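Local atomic coordinates of putative antitoxin HigA3 (Mycobacterium tuberculosis H37Rv, PDB entry 6LTZ), a protein that probably serves as the DNA-binding antitoxin and transcriptional regulator of a type II toxin-antitoxin system, bending DNA through its unusual dimer. Residues R52-A57 with V62-V67; K69-D74 with Q84-A89; H93-A98 with T104-A109. One frame throughout, in Å; residues are numbered along the deposited sequence.

Contact 1: R52-A57 with V62-V67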
ATOM      1  N   ARG A  52       1.499 -21.485  -6.913  1.00 22.62           N
ATOM      2  CA  ARG A  52       2.586 -21.122  -7.810  1.00 19.99           C
ATOM      3  C   ARG A  52       2.218 -19.837  -8.531  1.00 23.88           C
ATOM      4  O   ARG A  52       1.093 -19.357  -8.399  1.00 25.59           O
ATOM      5  CB  ARG A  52       2.854 -22.244  -8.814  1.00 22.19           C
ATOM      6  CG  ARG A  52       2.960 -23.616  -8.174  1.00 23.70           C
ATOM      7  CD  ARG A  52       4.247 -23.754  -7.383  1.00 36.56           C
ATOM      8  NE  ARG A  52       5.418 -23.710  -8.252  1.00 48.23           N
ATOM      9  CZ  ARG A  52       5.929 -24.772  -8.867  1.00 44.21           C
ATOM     10  NH1 ARG A  52       5.366 -25.964  -8.711  1.00 40.05           N
ATOM     11  NH2 ARG A  52       6.996 -24.642  -9.641  1.00 41.83           N
ATOM     12  N   GLN A  53       3.148 -19.294  -9.310  1.00 23.02           N
ATOM     13  CA  GLN A  53       2.938 -18.004  -9.959  1.00 24.22           C
ATOM     14  C   GLN A  53       1.755 -18.005 -10.911  1.00 26.90           C
ATOM     15  O   GLN A  53       0.996 -17.040 -10.957  1.00 25.50           O
ATOM     16  CB  GLN A  53       4.194 -17.568 -10.712  1.00 38.93           C
ATOM     17  CG  GLN A  53       5.219 -16.868  -9.840  1.00 34.42           C
ATOM     18  CD  GLN A  53       6.288 -16.173 -10.659  1.00 44.28           C
ATOM     19  OE1 GLN A  53       6.339 -16.316 -11.882  1.00 42.51           O
ATOM     20  NE2 GLN A  53       7.146 -15.412  -9.990  1.00 43.67           N
ATOM     21  N   ALA A  54       1.599 -19.085 -11.671  1.00 24.11           N
ATOM     22  CA  ALA A  54       0.475 -19.200 -12.591  1.00 29.03           C
ATOM     23  C   ALA A  54      -0.851 -19.343 -11.842  1.00 23.10           C
ATOM     24  O   ALA A  54      -1.892 -18.923 -12.339  1.00 24.23           O
ATOM     25  CB  ALA A  54       0.679 -20.374 -13.539  1.00 28.06           C
ATOM     26  N   ASP A  55      -0.820 -19.947 -10.657  1.00 23.44           N
ATOM     27  CA  ASP A  55      -2.032 -20.045  -9.841  1.00 29.19           C
ATOM     28  C   ASP A  55      -2.503 -18.652  -9.435  1.00 23.49           C
ATOM     29  O   ASP A  55      -3.678 -18.314  -9.593  1.00 24.09           O
ATOM     30  CB  ASP A  55      -1.791 -20.903  -8.598  1.00 20.65           C
ATOM     31  CG  ASP A  55      -1.420 -22.335  -8.939  1.00 23.16           C
ATOM     32  OD1 ASP A  55      -1.946 -22.871  -9.942  1.00 24.75           O
ATOM     33  OD2 ASP A  55      -0.594 -22.919  -8.207  1.00 22.22           O
ATOM     34  N   VAL A  56      -1.573 -17.849  -8.925  1.00 26.02           N
ATOM     35  CA  VAL A  56      -1.871 -16.478  -8.511  1.00 22.61           C
ATOM     36  C   VAL A  56      -2.306 -15.611  -9.689  1.00 26.78           C
ATOM     37  O   VAL A  56      -3.254 -14.830  -9.575  1.00 27.67           O
ATOM     38  CB  VAL A  56      -0.661 -15.822  -7.819  1.00 29.32           C
ATOM     39  CG1 VAL A  56      -0.971 -14.367  -7.457  1.00 29.98           C
ATOM     40  CG2 VAL A  56      -0.285 -16.604  -6.572  1.00 29.74           C
ATOM     41  N   ALA A  57      -1.624 -15.752 -10.823  1.00 25.39           N
ATOM     42  CA  ALA A  57      -1.978 -14.982 -12.013  1.00 30.78           C
ATOM     43  C   ALA A  57      -3.418 -15.262 -12.436  1.00 27.09           C
ATOM     44  O   ALA A  57      -4.156 -14.347 -12.801  1.00 31.69           O
ATOM     45  CB  ALA A  57      -1.013 -15.286 -13.163  1.00 28.92           C
ATOM     46  N   VAL A  62      -4.595 -11.752 -14.219  1.00 40.42           N
ATOM     47  CA  VAL A  62      -3.529 -10.993 -14.866  1.00 39.77           C
ATOM     48  C   VAL A  62      -2.495 -11.923 -15.489  1.00 49.91           C
ATOM     49  O   VAL A  62      -2.542 -13.141 -15.300  1.00 37.15           O
ATOM     50  CB  VAL A  62      -2.803 -10.048 -13.882  1.00 51.10           C
ATOM     51  CG1 VAL A  62      -3.786  -9.079 -13.238  1.00 46.36           C
ATOM     52  CG2 VAL A  62      -2.054 -10.849 -12.825  1.00 39.11           C
ATOM     53  N   SER A  63      -1.561 -11.334 -16.228  1.00 49.85           N
ATOM     54  CA  SER A  63      -0.470 -12.078 -16.844  1.00 51.75           C
ATOM     55  C   SER A  63       0.447 -12.687 -15.792  1.00 38.47           C
ATOM     56  O   SER A  63       0.580 -12.155 -14.692  1.00 43.61           O
ATOM     57  CB  SER A  63       0.341 -11.163 -17.766  1.00 44.72           C
ATOM     58  OG  SER A  63       1.401 -10.537 -17.060  1.00 45.44           O
ATOM     59  N   GLN A  64       1.090 -13.797 -16.134  1.00 46.09           N
ATOM     60  CA  GLN A  64       2.139 -14.339 -15.281  1.00 45.73           C
ATOM     61  C   GLN A  64       3.336 -13.403 -15.271  1.00 36.30           C
ATOM     62  O   GLN A  64       4.088 -13.351 -14.297  1.00 40.82           O
ATOM     63  CB  GLN A  64       2.555 -15.724 -15.749  1.00 44.42           C
ATOM     64  CG  GLN A  64       1.422 -16.706 -15.770  1.00 38.17           C
ATOM     65  CD  GLN A  64       1.897 -18.113 -16.014  1.00 54.39           C
ATOM     66  OE1 GLN A  64       2.947 -18.523 -15.514  1.00 48.70           O
ATOM     67  NE2 GLN A  64       1.125 -18.868 -16.788  1.00 50.88           N
ATOM     68  N   ALA A  65       3.504 -12.663 -16.363  1.00 45.07           N
ATOM     69  CA  ALA A  65       4.559 -11.666 -16.454  1.00 47.92           C
ATOM     70  C   ALA A  65       4.385 -10.623 -15.359  1.00 47.85           C
ATOM     71  O   ALA A  65       5.321 -10.332 -14.611  1.00 49.24           O
ATOM     72  CB  ALA A  65       4.559 -11.013 -17.826  1.00 46.61           C
ATOM     73  N   ARG A  66       3.176 -10.077 -15.259  1.00 48.43           N
ATOM     74  CA  ARG A  66       2.860  -9.098 -14.227  1.00 46.86           C
ATOM     75  C   ARG A  66       3.144  -9.653 -12.834  1.00 40.45           C
ATOM     76  O   ARG A  66       3.721  -8.965 -11.994  1.00 44.85           O
ATOM     77  CB  ARG A  66       1.399  -8.656 -14.331  1.00 48.83           C
ATOM     78  CG  ARG A  66       0.892  -7.920 -13.103  1.00 62.59           C
ATOM     79  CD  ARG A  66       0.922  -6.410 -13.312  1.00 68.47           C
ATOM     80  NE  ARG A  66      -0.153  -5.958 -14.191  1.00 80.00           N
ATOM     81  CZ  ARG A  66      -1.421  -5.810 -13.817  1.00 84.85           C
ATOM     82  NH1 ARG A  66      -1.787  -6.077 -12.568  1.00 71.28           N
ATOM     83  NH2 ARG A  66      -2.327  -5.393 -14.691  1.00 83.50           N
ATOM     84  N   VAL A  67       2.755 -10.903 -12.595  1.00 40.31           N
ATOM     85  CA  VAL A  67       2.992 -11.531 -11.298  1.00 34.85           C
ATOM     86  C   VAL A  67       4.489 -11.697 -11.069  1.00 34.88           C
ATOM     87  O   VAL A  67       4.988 -11.507  -9.960  1.00 32.23           O
ATOM     88  CB  VAL A  67       2.294 -12.908 -11.182  1.00 28.79           C
ATOM     89  CG1 VAL A  67       2.717 -13.617  -9.903  1.00 30.60           C
ATOM     90  CG2 VAL A  67       0.786 -12.741 -11.220  1.00 31.72           C
TER
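Q53 begins the approach of helix 53-60 to helix 64-72, the two helices of a predicted helix-turn-helix of the Cro/C1 type. Its extended side chain runs past V67 in the opposite direction, with CG 4.1 Å from CG1 of V67. The amide end lies beyond this apolar meeting, where NE2 is hydrogen-bonded to E71, so the aliphatic part covers V67 while the polar part is held farther along the same partner helix. The next residue, A54, meets the end of Q64: CB of A54 is 3.5 Å from OE1 of Q64 and about as near its CD and NE2, and the methyl therefore lies against the whole amide. V56 contributes less here, its CG1 coming only to 4.5 Å from CG2 of V67; it also packs on Y86 and A89 of helix 80-89. A57 is the most heavily covered residue. V67 CG1 stands anti to its backbone N (chi1 172°) and reaches Q53, which leaves CG2 to meet A57, 3.7 Å from CB. The Q64 chain closes over that same CB with its CG. In the turn, S63 is the N-cap of the second helix, its OG accepting from R66 N at 2.6 Å. V62 N binds A57 O at 3.0 Å with an N-H...O angle of 160°, the donor tilted 17° from the carbonyl plane.

Contact 2: K69-D74 with Q84-A89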
ATOM      1  N   LYS A  69       6.896  -9.825 -12.371  1.00 46.56           N
ATOM      2  CA  LYS A  69       7.448  -8.506 -12.081  1.00 50.87           C
ATOM      3  C   LYS A  69       7.094  -8.054 -10.669  1.00 42.99           C
ATOM      4  O   LYS A  69       7.872  -7.358 -10.024  1.00 54.43           O
ATOM      5  CB  LYS A  69       6.961  -7.474 -13.097  1.00 56.14           C
ATOM      6  CG  LYS A  69       7.225  -7.845 -14.549  1.00 69.37           C
ATOM      7  CD  LYS A  69       6.542  -6.878 -15.512  1.00 77.79           C
ATOM      8  CE  LYS A  69       5.415  -6.105 -14.833  1.00 82.10           C
ATOM      9  NZ  LYS A  69       4.365  -5.661 -15.792  1.00 85.81           N
ATOM     10  N   LEU A  70       5.921  -8.460 -10.191  1.00 41.70           N
ATOM     11  CA  LEU A  70       5.502  -8.155  -8.828  1.00 39.39           C
ATOM     12  C   LEU A  70       6.445  -8.761  -7.799  1.00 52.62           C
ATOM     13  O   LEU A  70       6.826  -8.112  -6.824  1.00 47.97           O
ATOM     14  CB  LEU A  70       4.083  -8.672  -8.571  1.00 46.37           C
ATOM     15  CG  LEU A  70       2.907  -7.724  -8.776  1.00 44.05           C
ATOM     16  CD1 LEU A  70       1.629  -8.366  -8.253  1.00 38.49           C
ATOM     17  CD2 LEU A  70       3.175  -6.412  -8.073  1.00 41.48           C
ATOM     18  N   GLU A  71       6.811 -10.018  -8.016  1.00 42.21           N
ATOM     19  CA  GLU A  71       7.584 -10.756  -7.030  1.00 46.11           C
ATOM     20  C   GLU A  71       9.078 -10.504  -7.164  1.00 42.20           C
ATOM     21  O   GLU A  71       9.839 -10.744  -6.229  1.00 58.38           O
ATOM     22  CB  GLU A  71       7.294 -12.254  -7.143  1.00 49.43           C
ATOM     23  CG  GLU A  71       5.861 -12.619  -6.809  1.00 37.98           C
ATOM     24  CD  GLU A  71       5.637 -14.117  -6.751  1.00 48.86           C
ATOM     25  OE1 GLU A  71       4.562 -14.539  -6.267  1.00 37.48           O
ATOM     26  OE2 GLU A  71       6.534 -14.870  -7.190  1.00 45.63           O
ATOM     27  N   SER A  72       9.496 -10.019  -8.327  1.00 43.95           N
ATOM     28  CA  SER A  72      10.915  -9.801  -8.580  1.00 64.32           C
ATOM     29  C   SER A  72      11.269  -8.324  -8.503  1.00 63.13           C
ATOM     30  O   SER A  72      12.171  -7.926  -7.765  1.00 68.68           O
ATOM     31  CB  SER A  72      11.311 -10.359  -9.950  1.00 51.52           C
ATOM     32  OG  SER A  72      10.747  -9.589 -10.999  1.00 57.72           O
ATOM     33  N   GLY A  73      10.543  -7.515  -9.268  1.00 50.92           N
ATOM     34  CA  GLY A  73      10.858  -6.109  -9.407  1.00 66.27           C
ATOM     35  C   GLY A  73      10.611  -5.274  -8.168  1.00 57.62           C
ATOM     36  O   GLY A  73      10.185  -5.771  -7.127  1.00 63.17           O
ATOM     37  N   ASP A  74      10.894  -3.986  -8.295  1.00 62.92           N
ATOM     38  CA  ASP A  74      10.657  -3.027  -7.230  1.00 63.66           C
ATOM     39  C   ASP A  74       9.193  -2.588  -7.230  1.00 53.96           C
ATOM     40  O   ASP A  74       8.618  -2.311  -8.284  1.00 53.40           O
ATOM     41  CB  ASP A  74      11.599  -1.836  -7.395  1.00 64.63           C
ATOM     42  CG  ASP A  74      11.064  -0.580  -6.767  1.00 58.25           C
ATOM     43  OD1 ASP A  74      11.062  -0.482  -5.521  1.00 62.65           O
ATOM     44  OD2 ASP A  74      10.657   0.315  -7.534  1.00 65.87           O
ATOM     45  N   GLN A  84      -3.295  -5.328  -3.233  1.00 23.16           N
ATOM     46  CA  GLN A  84      -4.482  -5.849  -2.548  1.00 24.69           C
ATOM     47  C   GLN A  84      -4.937  -7.154  -3.197  1.00 21.67           C
ATOM     48  O   GLN A  84      -5.255  -8.125  -2.511  1.00 22.68           O
ATOM     49  CB  GLN A  84      -5.617  -4.819  -2.567  1.00 21.99           C
ATOM     50  CG  GLN A  84      -6.779  -5.110  -1.596  1.00 24.57           C
ATOM     51  CD  GLN A  84      -7.794  -6.103  -2.145  1.00 32.11           C
ATOM     52  OE1 GLN A  84      -7.942  -6.254  -3.358  1.00 30.16           O
ATOM     53  NE2 GLN A  84      -8.507  -6.782  -1.247  1.00 34.03           N
ATOM     54  N   ALA A  85      -4.940  -7.167  -4.527  1.00 20.61           N
ATOM     55  CA  ALA A  85      -5.420  -8.305  -5.305  1.00 20.70           C
ATOM     56  C   ALA A  85      -4.493  -9.505  -5.187  1.00 26.58           C
ATOM     57  O   ALA A  85      -4.939 -10.656  -5.165  1.00 23.06           O
ATOM     58  CB  ALA A  85      -5.578  -7.908  -6.764  1.00 22.43           C
ATOM     59  N   TYR A  86      -3.197  -9.225  -5.126  1.00 22.47           N
ATOM     60  CA  TYR A  86      -2.192 -10.261  -4.973  1.00 21.34           C
ATOM     61  C   TYR A  86      -2.345 -10.950  -3.618  1.00 28.79           C
ATOM     62  O   TYR A  86      -2.423 -12.173  -3.544  1.00 20.59           O
ATOM     63  CB  TYR A  86      -0.792  -9.660  -5.129  1.00 22.62           C
ATOM     64  CG  TYR A  86       0.334 -10.643  -4.928  1.00 22.50           C
ATOM     65  CD1 TYR A  86       0.827 -11.393  -5.990  1.00 23.14           C
ATOM     66  CD2 TYR A  86       0.903 -10.824  -3.680  1.00 24.05           C
ATOM     67  CE1 TYR A  86       1.860 -12.295  -5.804  1.00 26.16           C
ATOM     68  CE2 TYR A  86       1.931 -11.721  -3.484  1.00 31.74           C
ATOM     69  CZ  TYR A  86       2.405 -12.453  -4.552  1.00 27.00           C
ATOM     70  OH  TYR A  86       3.433 -13.341  -4.353  1.00 32.68           O
ATOM     71  N   VAL A  87      -2.396 -10.162  -2.546  1.00 21.14           N
ATOM     72  CA  VAL A  87      -2.565 -10.722  -1.210  1.00 20.01           C
ATOM     73  C   VAL A  87      -3.901 -11.460  -1.100  1.00 21.31           C
ATOM     74  O   VAL A  87      -3.979 -12.524  -0.488  1.00 23.83           O
ATOM     75  CB  VAL A  87      -2.460  -9.622  -0.121  1.00 21.47           C
ATOM     76  CG1 VAL A  87      -2.809 -10.179   1.255  1.00 20.43           C
ATOM     77  CG2 VAL A  87      -1.054  -9.025  -0.111  1.00 21.02           C
ATOM     78  N   ALA A  88      -4.945 -10.913  -1.715  1.00 19.35           N
ATOM     79  CA  ALA A  88      -6.254 -11.561  -1.696  1.00 20.18           C
ATOM     80  C   ALA A  88      -6.219 -12.921  -2.397  1.00 20.86           C
ATOM     81  O   ALA A  88      -6.874 -13.872  -1.967  1.00 19.84           O
ATOM     82  CB  ALA A  88      -7.300 -10.669  -2.336  1.00 21.00           C
ATOM     83  N   ALA A  89      -5.449 -13.015  -3.473  1.00 21.54           N
ATOM     84  CA  ALA A  89      -5.349 -14.267  -4.216  1.00 22.97           C
ATOM     85  C   ALA A  89      -4.632 -15.333  -3.390  1.00 23.22           C
ATOM     86  O   ALA A  89      -4.881 -16.528  -3.548  1.00 21.72           O
ATOM     87  CB  ALA A  89      -4.632 -14.037  -5.554  1.00 20.70           C
TER
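The helical core of the Cro/C1-type DNA-binding domain is crossed here by Y86 of helix 80-89, whose hydroxyl donates to the carboxylate of E71 on helix 64-72. The bond from Y86 OH to E71 OE1 is short, 2.5 Å. It reaches OE1 on the anti side of the carboxylate, 29° out of the carboxylate plane, while OE1 lies at the edge of the tyrosine ring. The two flat groups stand almost perpendicular, 85° apart. Y86 has CG anti to its backbone N (chi1 177°), which carries the ring out from its own helix and across to E71; E71 answers with an extended chain that brings its buried acid to the hydroxyl. That acid is gripped from several directions: OE1 also forms a salt bridge with R45 of helix 41-47, and OE2 accepts from Q53 NE2. The arginine would be expected to keep the carboxylate charged in this buried place. Nearer the root of the tyrosine, L70 supplies the apolar half of the contact. Its CD1 is 3.9 Å from CD1 of Y86 and 4.2 Å from CB, coming up obliquely; the leucine and the tyrosine run antiparallel to one another as they pass. M60 of helix 53-60 also packs on Y86. A glutamate held between arginine, glutamine and tyrosine thus ties together the compact bundle of helices of a Cro/C1-type helix-turn-helix domain.

Contact 3: H93-A98 with T104-A109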
ATOM      1  N   HIS A  93      -5.529 -10.882   3.715  1.00 26.93           N
ATOM      2  CA  HIS A  93      -6.158  -9.565   3.736  1.00 24.77           C
ATOM      3  C   HIS A  93      -5.100  -8.486   3.947  1.00 25.81           C
ATOM      4  O   HIS A  93      -4.409  -8.468   4.966  1.00 30.08           O
ATOM      5  CB  HIS A  93      -7.221  -9.487   4.836  1.00 31.64           C
ATOM      6  CG  HIS A  93      -7.879  -8.148   4.953  1.00 40.84           C
ATOM      7  ND1 HIS A  93      -8.627  -7.593   3.937  1.00 38.26           N
ATOM      8  CD2 HIS A  93      -7.907  -7.254   5.971  1.00 41.47           C
ATOM      9  CE1 HIS A  93      -9.084  -6.414   4.322  1.00 46.67           C
ATOM     10  NE2 HIS A  93      -8.662  -6.186   5.553  1.00 50.99           N
ATOM     11  N   LEU A  94      -4.973  -7.600   2.967  1.00 25.24           N
ATOM     12  CA  LEU A  94      -3.998  -6.525   3.036  1.00 23.26           C
ATOM     13  C   LEU A  94      -4.473  -5.418   3.963  1.00 23.74           C
ATOM     14  O   LEU A  94      -5.615  -4.973   3.872  1.00 25.45           O
ATOM     15  CB  LEU A  94      -3.739  -5.956   1.642  1.00 28.14           C
ATOM     16  CG  LEU A  94      -2.808  -4.750   1.570  1.00 28.98           C
ATOM     17  CD1 LEU A  94      -1.403  -5.150   1.979  1.00 20.72           C
ATOM     18  CD2 LEU A  94      -2.823  -4.165   0.167  1.00 23.21           C
ATOM     19  N   ARG A  95      -3.591  -4.980   4.853  1.00 25.87           N
ATOM     20  CA  ARG A  95      -3.846  -3.778   5.639  1.00 29.28           C
ATOM     21  C   ARG A  95      -2.665  -2.836   5.508  1.00 25.65           C
ATOM     22  O   ARG A  95      -1.512  -3.261   5.549  1.00 28.53           O
ATOM     23  CB  ARG A  95      -4.101  -4.111   7.111  1.00 28.60           C
ATOM     24  CG  ARG A  95      -5.417  -4.832   7.356  1.00 36.26           C
ATOM     25  CD  ARG A  95      -5.551  -5.289   8.800  1.00 47.21           C
ATOM     26  NE  ARG A  95      -5.921  -4.205   9.706  1.00 53.20           N
ATOM     27  CZ  ARG A  95      -5.195  -3.824  10.751  1.00 62.03           C
ATOM     28  NH1 ARG A  95      -4.052  -4.438  11.028  1.00 54.40           N
ATOM     29  NH2 ARG A  95      -5.613  -2.830  11.523  1.00 63.55           N
ATOM     30  N   ILE A  96      -2.966  -1.555   5.330  1.00 25.32           N
ATOM     31  CA  ILE A  96      -1.934  -0.533   5.273  1.00 24.62           C
ATOM     32  C   ILE A  96      -2.221   0.510   6.338  1.00 23.93           C
ATOM     33  O   ILE A  96      -3.320   1.057   6.422  1.00 23.80           O
ATOM     34  CB  ILE A  96      -1.857   0.131   3.899  1.00 22.86           C
ATOM     35  CG1 ILE A  96      -1.478  -0.906   2.841  1.00 25.64           C
ATOM     36  CG2 ILE A  96      -0.833   1.273   3.910  1.00 31.24           C
ATOM     37  CD1 ILE A  96      -1.428  -0.358   1.443  1.00 27.22           C
ATOM     38  N   VAL A  97      -1.218   0.762   7.160  1.00 24.62           N
ATOM     39  CA  VAL A  97      -1.357   1.685   8.266  1.00 31.87           C
ATOM     40  C   VAL A  97      -0.292   2.766   8.156  1.00 25.37           C
ATOM     41  O   VAL A  97       0.891   2.464   7.991  1.00 28.72           O
ATOM     42  CB  VAL A  97      -1.237   0.946   9.616  1.00 33.60           C
ATOM     43  CG1 VAL A  97      -1.033   1.925  10.741  1.00 39.64           C
ATOM     44  CG2 VAL A  97      -2.471   0.078   9.860  1.00 30.52           C
ATOM     45  N   ALA A  98      -0.717   4.023   8.208  1.00 25.73           N
ATOM     46  CA  ALA A  98       0.227   5.133   8.276  1.00 20.73           C
ATOM     47  C   ALA A  98       0.478   5.444   9.740  1.00 24.41           C
ATOM     48  O   ALA A  98      -0.423   5.892  10.445  1.00 23.99           O
ATOM     49  CB  ALA A  98      -0.306   6.348   7.540  1.00 20.24           C
ATOM     50  N   THR A 104      -2.370   7.203  14.551  1.00 30.51           N
ATOM     51  CA  THR A 104      -2.343   6.176  13.528  1.00 32.55           C
ATOM     52  C   THR A 104      -3.481   6.385  12.539  1.00 33.17           C
ATOM     53  O   THR A 104      -4.595   6.709  12.934  1.00 33.81           O
ATOM     54  CB  THR A 104      -2.450   4.781  14.172  1.00 36.86           C
ATOM     55  OG1 THR A 104      -1.228   4.482  14.857  1.00 52.16           O
ATOM     56  CG2 THR A 104      -2.695   3.729  13.136  1.00 47.67           C
ATOM     57  N   VAL A 105      -3.198   6.213  11.252  1.00 27.80           N
ATOM     58  CA  VAL A 105      -4.239   6.282  10.236  1.00 22.08           C
ATOM     59  C   VAL A 105      -4.271   4.992   9.422  1.00 33.15           C
ATOM     60  O   VAL A 105      -3.288   4.642   8.773  1.00 28.14           O
ATOM     61  CB  VAL A 105      -4.034   7.474   9.276  1.00 26.73           C
ATOM     62  CG1 VAL A 105      -5.206   7.580   8.318  1.00 22.52           C
ATOM     63  CG2 VAL A 105      -3.868   8.766  10.052  1.00 23.16           C
ATOM     64  N   GLU A 106      -5.390   4.280   9.456  1.00 28.62           N
ATOM     65  CA  GLU A 106      -5.505   3.078   8.641  1.00 25.95           C
ATOM     66  C   GLU A 106      -6.236   3.375   7.343  1.00 26.15           C
ATOM     67  O   GLU A 106      -7.288   4.014   7.330  1.00 29.75           O
ATOM     68  CB  GLU A 106      -6.213   1.952   9.396  1.00 37.79           C
ATOM     69  CG  GLU A 106      -6.524   0.757   8.507  1.00 36.57           C
ATOM     70  CD  GLU A 106      -6.482  -0.564   9.246  1.00 46.93           C
ATOM     71  OE1 GLU A 106      -6.447  -0.549  10.493  1.00 49.16           O
ATOM     72  OE2 GLU A 106      -6.483  -1.618   8.572  1.00 39.99           O
ATOM     73  N   LEU A 107      -5.659   2.912   6.244  1.00 22.82           N
ATOM     74  CA  LEU A 107      -6.243   3.114   4.929  1.00 22.67           C
ATOM     75  C   LEU A 107      -7.311   2.064   4.663  1.00 26.84           C
ATOM     76  O   LEU A 107      -7.134   0.892   4.988  1.00 37.71           O
ATOM     77  CB  LEU A 107      -5.166   3.053   3.842  1.00 25.65           C
ATOM     78  CG  LEU A 107      -4.230   4.248   3.640  1.00 34.20           C
ATOM     79  CD1 LEU A 107      -3.421   4.571   4.886  1.00 27.46           C
ATOM     80  CD2 LEU A 107      -3.301   3.978   2.465  1.00 29.19           C
ATOM     81  N   THR A 108      -8.415   2.494   4.071  1.00 29.12           N
ATOM     82  CA  THR A 108      -9.468   1.584   3.649  1.00 34.94           C
ATOM     83  C   THR A 108      -9.690   1.781   2.160  1.00 30.11           C
ATOM     84  O   THR A 108      -9.041   2.625   1.549  1.00 42.01           O
ATOM     85  CB  THR A 108     -10.775   1.823   4.428  1.00 44.02           C
ATOM     86  OG1 THR A 108     -11.322   3.096   4.067  1.00 40.52           O
ATOM     87  CG2 THR A 108     -10.510   1.806   5.928  1.00 40.50           C
ATOM     88  N   ALA A 109     -10.597   0.999   1.579  1.00 38.27           N
ATOM     89  CA  ALA A 109     -10.898   1.072   0.146  1.00 44.92           C
ATOM     90  C   ALA A 109      -9.661   0.814  -0.715  1.00 36.47           C
ATOM     91  O   ALA A 109      -9.452   1.477  -1.731  1.00 41.48           O
ATOM     92  CB  ALA A 109     -11.514   2.431  -0.206  1.00 45.59           C
TER
HETATM   93  O   HOH W   1      -5.823  -1.047   5.875  1.00 28.19           O
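The guanidinium of R95 and the carboxylate of E106 meet with their planes 59° apart, and OE1 approaches the guanidinium obliquely. NH2 of R95 and OE1 of E106 form a salt bridge at 2.6 Å, but the hydrogen bond within it is weak, its N-H...O angle only 119°. A bend in the arginine chain (chi3 78°) turns its end across to the glutamate, whose OE2 lies near NE and alongside the aliphatic carbons of R95. A water sits between E106 OE2 and the backbones of the two strands: it accepts from I96 N at 3.0 Å and lies 2.8 Å from E106 OE2 and 2.5 Å from L107 O. The water takes the place of a direct bond from I96 N to L107 O, whereas L107 N still binds I96 O directly. The segments belong to the antiparallel beta hairpin of strands 93-100 and 103-107, with A98 and V105 a hydrogen-bonded pair: A98 N binds V105 O at 2.7 Å, and V105 N binds A98 O at 2.9 Å. V97 and E106, the next pair along, are non-hydrogen-bonded, their side chains on one face. On that face the methyl groups V97 CG1 and T104 CG2 are pressed to 3.4 Å, closer than two methyl groups normally come. The other face carries I96, A98, V105 and L107. There I96 CG2 lies 3.9 Å from L107 CD2, and both residues pack on L80 of helix 80-89. A strand of the second subunit continues the antiparallel sheet, and I96 packs against L94 of that subunit.

How the contacts relate
The three contacts follow one another along the chain without overlap. Contacts 1 and 2 have centres about 9 Å apart and share helix 64-72, which packs on helix 53-60 through its first turn and meets helix 80-89 near its end, where E71 also reaches Q53; the two contacts touch through helix 53-60, making one continuous helical core. Contact 3, centred about 17 Å from contact 2, is reached when helix 80-89 leads into strand 93-100, and Q84 and V87 pack on its first residues. Contacts 1 and 3 lie on opposite sides of the chain's centre, about 25 Å between centres, separating the predicted DNA-binding motif from the hairpin that joins the subunits.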